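Local atomic coordinates of putative restriction endonuclease domain-containing protein (Anabaena variabilis, PDB entry 3OT2), a protein that is of unknown function but is probably a nuclease of the PD-(D/E)XK restriction endonuclease superfamily. Residues S43-E48 against I140-Q145; R64-L69 against G96-I101; S88-E93 against N100-A105. One frame throughout, in Å; residues are numbered along the deposited sequence. Where two conformers were deposited one is given.

Contact 1. Residues S43-E48 against I140-Q145. With ACT (acetate ion), chain C; EDO (1,2-ethanediol), chain L.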
loop_
_atom_site.group_PDB
_atom_site.type_symbol
_atom_site.label_atom_id
_atom_site.label_comp_id
_atom_site.label_asym_id
_atom_site.label_seq_id
_atom_site.Cartn_x
_atom_site.Cartn_y
_atom_site.Cartn_z
ATOM N N SER A 43 -18.790 -3.814 -7.804
ATOM C CA SER A 43 -19.435 -3.616 -9.097
ATOM C C SER A 43 -20.005 -2.225 -9.253
ATOM O O SER A 43 -19.919 -1.671 -10.343
ATOM C CB SER A 43 -20.563 -4.628 -9.297
ATOM O OG SER A 43 -20.037 -5.937 -9.398
ATOM N N ALA A 44 -20.606 -1.670 -8.187
ATOM C CA ALA A 44 -21.229 -0.347 -8.232
ATOM C C ALA A 44 -20.185 0.734 -8.554
ATOM O O ALA A 44 -20.408 1.557 -9.448
ATOM C CB ALA A 44 -21.938 -0.052 -6.918
ATOM N N ILE A 45 -19.038 0.708 -7.854
ATOM C CA ILE A 45 -17.938 1.653 -8.070
ATOM C C ILE A 45 -17.286 1.395 -9.428
ATOM O O ILE A 45 -17.028 2.348 -10.157
ATOM C CB ILE A 45 -16.922 1.582 -6.902
ATOM C CG1 ILE A 45 -17.561 2.247 -5.636
ATOM C CG2 ILE A 45 -15.574 2.265 -7.303
ATOM C CD1 ILE A 45 -16.737 2.182 -4.368
ATOM N N GLN A 46 -17.039 0.118 -9.774
ATOM C CA GLN A 46 -16.387 -0.243 -11.024
ATOM C C GLN A 46 -17.171 0.231 -12.264
ATOM O O GLN A 46 -16.556 0.844 -13.135
ATOM C CB GLN A 46 -16.178 -1.748 -11.100
ATOM C CG GLN A 46 -15.248 -2.185 -12.221
ATOM C CD GLN A 46 -15.150 -3.682 -12.301
ATOM O OE1 GLN A 46 -16.014 -4.414 -11.820
ATOM N NE2 GLN A 46 -14.112 -4.179 -12.955
ATOM N N SER A 47 -18.498 -0.065 -12.340
ATOM C CA SER A 47 -19.323 0.302 -13.494
ATOM C C SER A 47 -19.451 1.816 -13.631
ATOM O O SER A 47 -19.332 2.339 -14.745
ATOM C CB SER A 47 -20.703 -0.348 -13.411
ATOM O OG SER A 47 -20.593 -1.755 -13.558
ATOM N N GLU A 48 -19.678 2.522 -12.519
ATOM C CA GLU A 48 -19.823 3.973 -12.546
ATOM C C GLU A 48 -18.511 4.671 -12.874
ATOM O O GLU A 48 -18.508 5.702 -13.546
ATOM C CB GLU A 48 -20.364 4.479 -11.208
ATOM C CG GLU A 48 -20.890 5.902 -11.276
ATOM C CD GLU A 48 -21.968 6.209 -12.297
ATOM O OE1 GLU A 48 -22.780 5.309 -12.612
ATOM O OE2 GLU A 48 -22.004 7.366 -12.771
ATOM N N ILE A 140 -8.505 2.073 -4.927
ATOM C CA ILE A 140 -9.739 2.516 -4.265
ATOM C C ILE A 140 -10.095 1.516 -3.172
ATOM O O ILE A 140 -10.176 0.315 -3.432
ATOM C CB ILE A 140 -10.922 2.690 -5.276
ATOM C CG1 ILE A 140 -10.593 3.744 -6.355
ATOM C CG2 ILE A 140 -12.263 3.005 -4.522
ATOM C CD1 ILE A 140 -11.571 3.788 -7.543
ATOM N N ASP A 141 -10.291 2.014 -1.953
ATOM C CA ASP A 141 -10.683 1.194 -0.809
ATOM C C ASP A 141 -12.098 1.621 -0.385
ATOM O O ASP A 141 -12.227 2.591 0.365
ATOM C CB ASP A 141 -9.675 1.339 0.348
ATOM C CG ASP A 141 -10.013 0.487 1.564
ATOM O OD1 ASP A 141 -11.184 0.061 1.696
ATOM O OD2 ASP A 141 -9.106 0.194 2.342
ATOM N N PRO A 142 -13.161 0.938 -0.862
ATOM C CA PRO A 142 -14.538 1.377 -0.524
ATOM C C PRO A 142 -14.800 1.431 0.973
ATOM O O PRO A 142 -15.326 2.441 1.438
ATOM C CB PRO A 142 -15.431 0.339 -1.214
ATOM C CG PRO A 142 -14.593 -0.106 -2.390
ATOM C CD PRO A 142 -13.186 -0.183 -1.818
ATOM N N ASP A 143 -14.356 0.408 1.735
ATOM C CA ASP A 143 -14.577 0.360 3.170
ATOM C C ASP A 143 -13.979 1.548 3.903
ATOM O O ASP A 143 -14.606 2.058 4.825
ATOM C CB ASP A 143 -14.036 -0.948 3.782
ATOM C CG ASP A 143 -14.836 -2.210 3.463
ATOM O OD1 ASP A 143 -15.981 -2.090 2.961
ATOM O OD2 ASP A 143 -14.306 -3.313 3.693
ATOM N N GLU A 144 -12.781 1.981 3.515
ATOM C CA GLU A 144 -12.126 3.100 4.177
ATOM C C GLU A 144 -12.400 4.411 3.460
ATOM O O GLU A 144 -11.848 5.428 3.871
ATOM C CB GLU A 144 -10.607 2.859 4.264
ATOM C CG GLU A 144 -10.228 1.630 5.075
ATOM C CD GLU A 144 -9.905 1.842 6.538
ATOM O OE1 GLU A 144 -9.987 2.996 7.015
ATOM O OE2 GLU A 144 -9.546 0.845 7.203
ATOM N N GLN A 145 -13.196 4.393 2.362
ATOM C CA GLN A 145 -13.509 5.583 1.530
ATOM C C GLN A 145 -12.210 6.362 1.260
ATOM O O GLN A 145 -12.094 7.564 1.499
ATOM C CB GLN A 145 -14.588 6.462 2.187
ATOM C CG GLN A 145 -15.935 5.733 2.292
ATOM C CD GLN A 145 -17.005 6.543 2.975
ATOM O OE1 GLN A 145 -17.167 7.738 2.740
ATOM N NE2 GLN A 145 -17.801 5.891 3.788
HETATM C C ACT C . -12.476 -2.942 1.238
HETATM O O ACT C . -13.198 -2.052 0.818
HETATM O OXT ACT C . -11.479 -2.655 1.979
HETATM C CH3 ACT C . -12.855 -4.372 0.938
HETATM C C1 EDO L . -8.708 5.873 9.022
HETATM O O1 EDO L . -8.281 7.162 9.486
HETATM C C2 EDO L . -7.497 5.067 8.574
HETATM O O2 EDO L . -7.784 4.478 7.292
#
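Ile45 and Pro142 bring the backbones nearest, with CA atoms 8.3 Å apart, where helix 40-57 passes the point at which strand 136-141 gives way to a type I turn from Pro142 to Gln145. Such a gap is bridged by side chains alone. With CG1 anti to its carbonyl carbon (chi1 -73°) and the chain extended beyond it, Ile45 sends CD1 against the proline ring, 3.7 Å from Pro142 CG, while its other branch, CG2, lies 4.3 Å from Ile140 CD1. Asp141 faces the other way and fixes the turn: its OD1 accepts from Glu144 N at 3.1 Å, from above the carboxylate plane, in an Asx motif. An acetate sits against the same turn, its O taking a hydrogen bond of 2.9 Å from Asp143 N. Asp141 OD2 bonds Thr120 OG1 of the second subunit, and an alanine here would probably leave Glu144 N without its side-chain acceptor, weakening the turn, and that threonine without its mate. Ile112 of neighbouring strand 108-112 touches both Ile45 and Pro142, and Leu182 and Phe183 of helix 179-183 also pack on Ile45, joining two helices to the central sheet.

Contact 2. Residues R64-L69 against G96-I101; sequences RAFLEL and GEIANI. With EDO (1,2-ethanediol), chain I.
Ile98 is where 96-101 meets strand 63-67, touching both Arg64 and Phe66, and the chain approaches it through Gly96. That residue has backbone angles (phi 96°) at which a CB would jam against the preceding carbonyl oxygen; its own O accepts a hydrogen bond from Arg92. Glu97 N is bonded to the Asn95 side chain. Ile98 turns toward the strand, with CG1 anti to its carbonyl carbon (chi1 -60°). Ile98 CD1 does the touching: it meets the Phe66 ring edge-on, in the ring plane, 3.9 Å from Phe66 CE1, and lies 3.5 Å from Arg64 NH1 in an oblique approach to the guanidinium. The arginine chain is stretched out, and Arg64 CG lies 3.6 Å above one face of the Phe66 ring. A backbone hydrogen bond ties Ala99 to Pro91, and beyond it the side chains of Asn100 and Ile101 set off away from the strand. The long loop between strands 82-86 and 108-112 thus lays Ile98 on 63-67, an outermost strand of the mixed sheet. No hydrogen bond joins the segments; a methyl set against a ring edge and, at roughly a right angle to that approach, a guanidinium implies cohesion by dispersion and fit.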
loop_
_atom_site.group_PDB
_atom_site.type_symbol
_atom_site.label_atom_id
_atom_site.label_comp_id
_atom_site.label_asym_id
_atom_site.label_seq_id
_atom_site.Cartn_x
_atom_site.Cartn_y
_atom_site.Cartn_z
ATOM N N ARG A 64 -9.654 5.687 -23.732
ATOM C CA ARG A 64 -10.770 4.761 -23.517
ATOM C C ARG A 64 -10.505 3.920 -22.272
ATOM O O ARG A 64 -9.392 3.378 -22.105
ATOM C CB ARG A 64 -11.010 3.867 -24.745
ATOM C CG ARG A 64 -12.257 2.978 -24.595
ATOM C CD ARG A 64 -12.770 2.450 -25.901
ATOM N NE ARG A 64 -13.859 1.499 -25.644
ATOM C CZ ARG A 64 -14.550 0.866 -26.589
ATOM N NH1 ARG A 64 -14.292 1.089 -27.873
ATOM N NH2 ARG A 64 -15.514 0.020 -26.258
ATOM N N ALA A 65 -11.528 3.840 -21.387
ATOM C CA ALA A 65 -11.511 3.031 -20.178
ATOM C C ALA A 65 -12.189 1.693 -20.479
ATOM O O ALA A 65 -13.276 1.671 -21.054
ATOM C CB ALA A 65 -12.226 3.751 -19.044
ATOM N N PHE A 66 -11.536 0.592 -20.107
ATOM C CA PHE A 66 -12.018 -0.770 -20.340
ATOM C C PHE A 66 -12.194 -1.513 -19.041
ATOM O O PHE A 66 -11.348 -1.422 -18.155
ATOM C CB PHE A 66 -11.026 -1.562 -21.216
ATOM C CG PHE A 66 -10.674 -0.950 -22.540
ATOM C CD1 PHE A 66 -11.447 -1.204 -23.663
ATOM C CD2 PHE A 66 -9.555 -0.133 -22.669
ATOM C CE1 PHE A 66 -11.115 -0.639 -24.884
ATOM C CE2 PHE A 66 -9.233 0.446 -23.887
ATOM C CZ PHE A 66 -10.008 0.182 -24.990
ATOM N N LEU A 67 -13.282 -2.273 -18.949
ATOM C CA LEU A 67 -13.591 -3.137 -17.823
ATOM C C LEU A 67 -12.912 -4.460 -17.989
ATOM O O LEU A 67 -13.076 -5.085 -19.043
ATOM C CB LEU A 67 -15.114 -3.399 -17.770
ATOM C CG LEU A 67 -15.973 -2.408 -17.022
ATOM C CD1 LEU A 67 -17.424 -2.590 -17.367
ATOM C CD2 LEU A 67 -15.875 -2.635 -15.570
ATOM N N GLU A 68 -12.214 -4.942 -16.939
ATOM C CA GLU A 68 -11.665 -6.298 -16.910
ATOM C C GLU A 68 -10.907 -6.703 -18.208
ATOM O O GLU A 68 -11.131 -7.792 -18.747
ATOM C CB GLU A 68 -12.806 -7.302 -16.663
ATOM C CG GLU A 68 -13.626 -7.072 -15.401
ATOM C CD GLU A 68 -12.907 -7.361 -14.101
ATOM O OE1 GLU A 68 -11.982 -8.198 -14.118
ATOM O OE2 GLU A 68 -13.285 -6.775 -13.059
ATOM N N LEU A 69 -9.987 -5.849 -18.676
ATOM C CA LEU A 69 -9.198 -6.125 -19.868
ATOM C C LEU A 69 -7.849 -6.736 -19.463
ATOM O O LEU A 69 -7.198 -6.232 -18.543
ATOM C CB LEU A 69 -8.996 -4.813 -20.661
ATOM C CG LEU A 69 -8.079 -4.847 -21.877
ATOM C CD1 LEU A 69 -8.746 -5.573 -23.063
ATOM C CD2 LEU A 69 -7.663 -3.443 -22.274
ATOM N N GLY A 96 -8.849 -1.204 -38.332
ATOM C CA GLY A 96 -9.029 -0.122 -37.379
ATOM C C GLY A 96 -9.767 -0.472 -36.105
ATOM O O GLY A 96 -9.862 0.379 -35.224
ATOM N N GLU A 97 -10.308 -1.691 -35.981
ATOM C CA GLU A 97 -10.995 -2.036 -34.749
ATOM C C GLU A 97 -9.969 -2.406 -33.680
ATOM O O GLU A 97 -8.840 -2.809 -34.006
ATOM C CB GLU A 97 -11.997 -3.161 -34.952
ATOM C CG GLU A 97 -11.386 -4.525 -34.960
ATOM C CD GLU A 97 -12.523 -5.516 -35.076
ATOM O OE1 GLU A 97 -13.205 -5.478 -36.120
ATOM O OE2 GLU A 97 -12.806 -6.251 -34.101
ATOM N N ILE A 98 -10.369 -2.304 -32.409
ATOM C CA ILE A 98 -9.474 -2.611 -31.294
ATOM C C ILE A 98 -9.108 -4.103 -31.337
ATOM O O ILE A 98 -9.959 -4.938 -31.632
ATOM C CB ILE A 98 -10.076 -2.180 -29.940
ATOM C CG1 ILE A 98 -10.339 -0.638 -29.933
ATOM C CG2 ILE A 98 -9.147 -2.581 -28.788
ATOM C CD1 ILE A 98 -11.083 -0.048 -28.695
ATOM N N ALA A 99 -7.819 -4.390 -31.119
ATOM C CA ALA A 99 -7.225 -5.716 -31.069
ATOM C C ALA A 99 -7.763 -6.511 -29.879
ATOM O O ALA A 99 -8.189 -5.916 -28.881
ATOM C CB ALA A 99 -5.712 -5.583 -30.944
ATOM N N ASN A 100 -7.718 -7.848 -29.963
ATOM C CA ASN A 100 -8.170 -8.693 -28.857
ATOM C C ASN A 100 -7.102 -8.800 -27.748
ATOM O O ASN A 100 -7.442 -9.061 -26.598
ATOM C CB ASN A 100 -8.538 -10.093 -29.363
ATOM C CG ASN A 100 -9.545 -10.098 -30.491
ATOM O OD1 ASN A 100 -9.286 -10.598 -31.585
ATOM N ND2 ASN A 100 -10.688 -9.499 -30.271
ATOM N N ILE A 101 -5.826 -8.618 -28.094
ATOM C CA ILE A 101 -4.691 -8.790 -27.181
ATOM C C ILE A 101 -3.993 -7.455 -26.936
ATOM O O ILE A 101 -3.742 -6.697 -27.867
ATOM C CB ILE A 101 -3.702 -9.872 -27.729
ATOM C CG1 ILE A 101 -4.404 -11.207 -28.091
ATOM C CG2 ILE A 101 -2.470 -10.098 -26.828
ATOM C CD1 ILE A 101 -5.030 -12.135 -26.937
HETATM C C1 EDO I . -10.665 -11.087 -20.318
HETATM O O1 EDO I . -9.603 -11.294 -21.245
HETATM C C2 EDO I . -10.069 -11.046 -18.925
HETATM O O2 EDO I . -11.145 -10.896 -17.998
#

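Contact 3. Residues S88-E93 against N100-A105; sequences SRIPRE and NIFLIA
Arg89 reaches across to Ala105 and grips one carbonyl with two nitrogens: NH1 and NH2 both donate to Ala105 O at 2.9 Å, each bond somewhat bent and the oxygen lying in the guanidinium plane. The chain is extended at chi2 and then bends at chi3 (81°), which folds the end of the arginine to this acceptor, and a salt bridge from NH1 to Asp107 holds it further. Ile104 covers one guanidinium face, its CD1 3.6 Å above the plane and offset toward the rim. To get there the isoleucine takes the less common rotamer, CG1 lodged between backbone N and carbonyl carbon (chi1 53°), and Ile104 CD1 is also pressed to 3.1 Å from Arg89 O, a tight fit. Further along, Pro91 sits on the face of Phe102 in a CH-pi contact, CG 3.6 Å from the ring centroid and 3° off its normal, while Pro91 CD comes to 3.4 Å from Phe102 CE2. Ile90 CG2 stands 4.3 Å from Phe102 CZ, and Phe85 meets the same ring at an inclination. The two segments run nearly antiparallel without regular strand structure. They are the arms of one long connection between the adjacent antiparallel strands 82-86 and 108-112, an elaborated hairpin loop closed by the proline CH-pi contact on Phe102 and the two-nitrogen grip of Arg89, beside what is probably a PD-(D/E)XK-type core.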
loop_
_atom_site.group_PDB
_atom_site.type_symbol
_atom_site.label_atom_id
_atom_site.label_comp_id
_atom_site.label_asym_id
_atom_site.label_seq_id
_atom_site.Cartn_x
_atom_site.Cartn_y
_atom_site.Cartn_z
ATOM N N SER A 88 -3.612 6.878 -28.949
ATOM C CA SER A 88 -2.432 6.449 -29.728
ATOM C C SER A 88 -1.855 5.098 -29.263
ATOM O O SER A 88 -1.142 4.456 -30.025
ATOM C CB SER A 88 -1.340 7.512 -29.666
ATOM O OG SER A 88 -0.872 7.703 -28.339
ATOM N N ARG A 89 -2.146 4.680 -28.020
ATOM C CA ARG A 89 -1.621 3.433 -27.450
ATOM C C ARG A 89 -2.618 2.264 -27.525
ATOM O O ARG A 89 -2.233 1.151 -27.192
ATOM C CB ARG A 89 -1.171 3.660 -25.987
ATOM C CG ARG A 89 0.115 4.482 -25.916
ATOM C CD ARG A 89 0.613 4.585 -24.491
ATOM N NE ARG A 89 1.344 3.385 -24.076
ATOM C CZ ARG A 89 0.925 2.532 -23.155
ATOM N NH1 ARG A 89 -0.248 2.711 -22.558
ATOM N NH2 ARG A 89 1.663 1.481 -22.831
ATOM N N ILE A 90 -3.862 2.485 -28.001
ATOM C CA ILE A 90 -4.841 1.394 -28.117
ATOM C C ILE A 90 -4.416 0.501 -29.316
ATOM O O ILE A 90 -4.390 1.000 -30.435
ATOM C CB ILE A 90 -6.310 1.911 -28.242
ATOM C CG1 ILE A 90 -6.754 2.677 -26.978
ATOM C CG2 ILE A 90 -7.287 0.741 -28.543
ATOM C CD1 ILE A 90 -8.005 3.523 -27.114
ATOM N N PRO A 91 -4.019 -0.787 -29.099
ATOM C CA PRO A 91 -3.640 -1.640 -30.248
ATOM C C PRO A 91 -4.847 -1.906 -31.151
ATOM O O PRO A 91 -5.941 -2.198 -30.671
ATOM C CB PRO A 91 -3.110 -2.917 -29.592
ATOM C CG PRO A 91 -3.751 -2.964 -28.263
ATOM C CD PRO A 91 -3.937 -1.532 -27.827
ATOM N N ARG A 92 -4.659 -1.721 -32.454
ATOM C CA ARG A 92 -5.721 -1.879 -33.443
ATOM C C ARG A 92 -5.315 -2.804 -34.558
ATOM O O ARG A 92 -4.133 -2.859 -34.936
ATOM C CB ARG A 92 -6.108 -0.513 -34.042
ATOM C CG ARG A 92 -6.684 0.440 -33.008
ATOM C CD ARG A 92 -7.301 1.679 -33.607
ATOM N NE ARG A 92 -7.788 2.526 -32.528
ATOM C CZ ARG A 92 -9.028 2.512 -32.048
ATOM N NH1 ARG A 92 -9.950 1.718 -32.580
ATOM N NH2 ARG A 92 -9.362 3.305 -31.049
ATOM N N GLU A 93 -6.313 -3.508 -35.119
ATOM C CA GLU A 93 -6.145 -4.376 -36.272
ATOM C C GLU A 93 -6.060 -3.466 -37.515
ATOM O O GLU A 93 -6.396 -2.272 -37.422
ATOM C CB GLU A 93 -7.327 -5.388 -36.373
ATOM C CG GLU A 93 -7.618 -6.160 -35.082
ATOM C CD GLU A 93 -8.842 -7.060 -35.077
ATOM O OE1 GLU A 93 -9.473 -7.208 -36.148
ATOM O OE2 GLU A 93 -9.164 -7.630 -34.008
ATOM N N ASN A 100 -7.718 -7.848 -29.963
ATOM C CA ASN A 100 -8.170 -8.693 -28.857
ATOM C C ASN A 100 -7.102 -8.800 -27.748
ATOM O O ASN A 100 -7.442 -9.061 -26.598
ATOM C CB ASN A 100 -8.538 -10.093 -29.363
ATOM C CG ASN A 100 -9.545 -10.098 -30.491
ATOM O OD1 ASN A 100 -9.286 -10.598 -31.585
ATOM N ND2 ASN A 100 -10.688 -9.499 -30.271
ATOM N N ILE A 101 -5.826 -8.618 -28.094
ATOM C CA ILE A 101 -4.691 -8.790 -27.181
ATOM C C ILE A 101 -3.993 -7.455 -26.936
ATOM O O ILE A 101 -3.742 -6.697 -27.867
ATOM C CB ILE A 101 -3.702 -9.872 -27.729
ATOM C CG1 ILE A 101 -4.404 -11.207 -28.091
ATOM C CG2 ILE A 101 -2.470 -10.098 -26.828
ATOM C CD1 ILE A 101 -5.030 -12.135 -26.937
ATOM N N PHE A 102 -3.677 -7.187 -25.661
ATOM C CA PHE A 102 -2.979 -5.970 -25.227
ATOM C C PHE A 102 -1.685 -6.399 -24.584
ATOM O O PHE A 102 -1.711 -7.044 -23.539
ATOM C CB PHE A 102 -3.848 -5.147 -24.264
ATOM C CG PHE A 102 -4.895 -4.257 -24.894
ATOM C CD1 PHE A 102 -5.922 -4.797 -25.659
ATOM C CD2 PHE A 102 -4.907 -2.888 -24.644
ATOM C CE1 PHE A 102 -6.918 -3.981 -26.207
ATOM C CE2 PHE A 102 -5.918 -2.074 -25.170
ATOM C CZ PHE A 102 -6.907 -2.625 -25.960
ATOM N N LEU A 103 -0.558 -6.097 -25.235
ATOM C CA LEU A 103 0.760 -6.501 -24.743
ATOM C C LEU A 103 1.511 -5.321 -24.106
ATOM O O LEU A 103 2.745 -5.309 -24.052
ATOM C CB LEU A 103 1.586 -7.139 -25.884
ATOM C CG LEU A 103 1.015 -8.429 -26.496
ATOM C CD1 LEU A 103 1.771 -8.806 -27.759
ATOM C CD2 LEU A 103 1.040 -9.578 -25.497
ATOM N N ILE A 104 0.756 -4.351 -23.571
ATOM C CA ILE A 104 1.312 -3.125 -22.996
ATOM C C ILE A 104 0.597 -2.756 -21.689
ATOM O O ILE A 104 -0.514 -3.209 -21.433
ATOM C CB ILE A 104 1.242 -1.948 -24.026
ATOM C CG1 ILE A 104 -0.185 -1.758 -24.595
ATOM C CG2 ILE A 104 2.296 -2.101 -25.163
ATOM C CD1 ILE A 104 -0.441 -0.399 -25.149
ATOM N N ALA A 105 1.244 -1.918 -20.879
ATOM C CA ALA A 105 0.712 -1.442 -19.614
ATOM C C ALA A 105 -0.344 -0.347 -19.861
ATOM O O ALA A 105 -0.157 0.451 -20.785
ATOM C CB ALA A 105 1.841 -0.916 -18.737
#

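Contacts 2 and 3 form one cluster, their centres about 7 Å apart: they share Asn100 and Ile101, and Ile98 CG1 of contact 2 packs 3.6 Å from Ile90 CG2 of contact 3. Contact 1 lies farther off, its centre about 22 Å from that of contact 2 and 26 Å from that of contact 3, with contact 3 across the centre of the chain. Helix 40-57 nevertheless touches strand 63-67, where Gln46 CG packs 3.4 Å from Leu67 CD2, and the loop after it, through a probable hydrogen bond of 2.7 Å from Gln46 NE2 to Glu68 OE2. Toward the 1,4-butanediol pocket, lined partly by Arg70, the side chain of Ile101 comes within about 6 Å of the ligand.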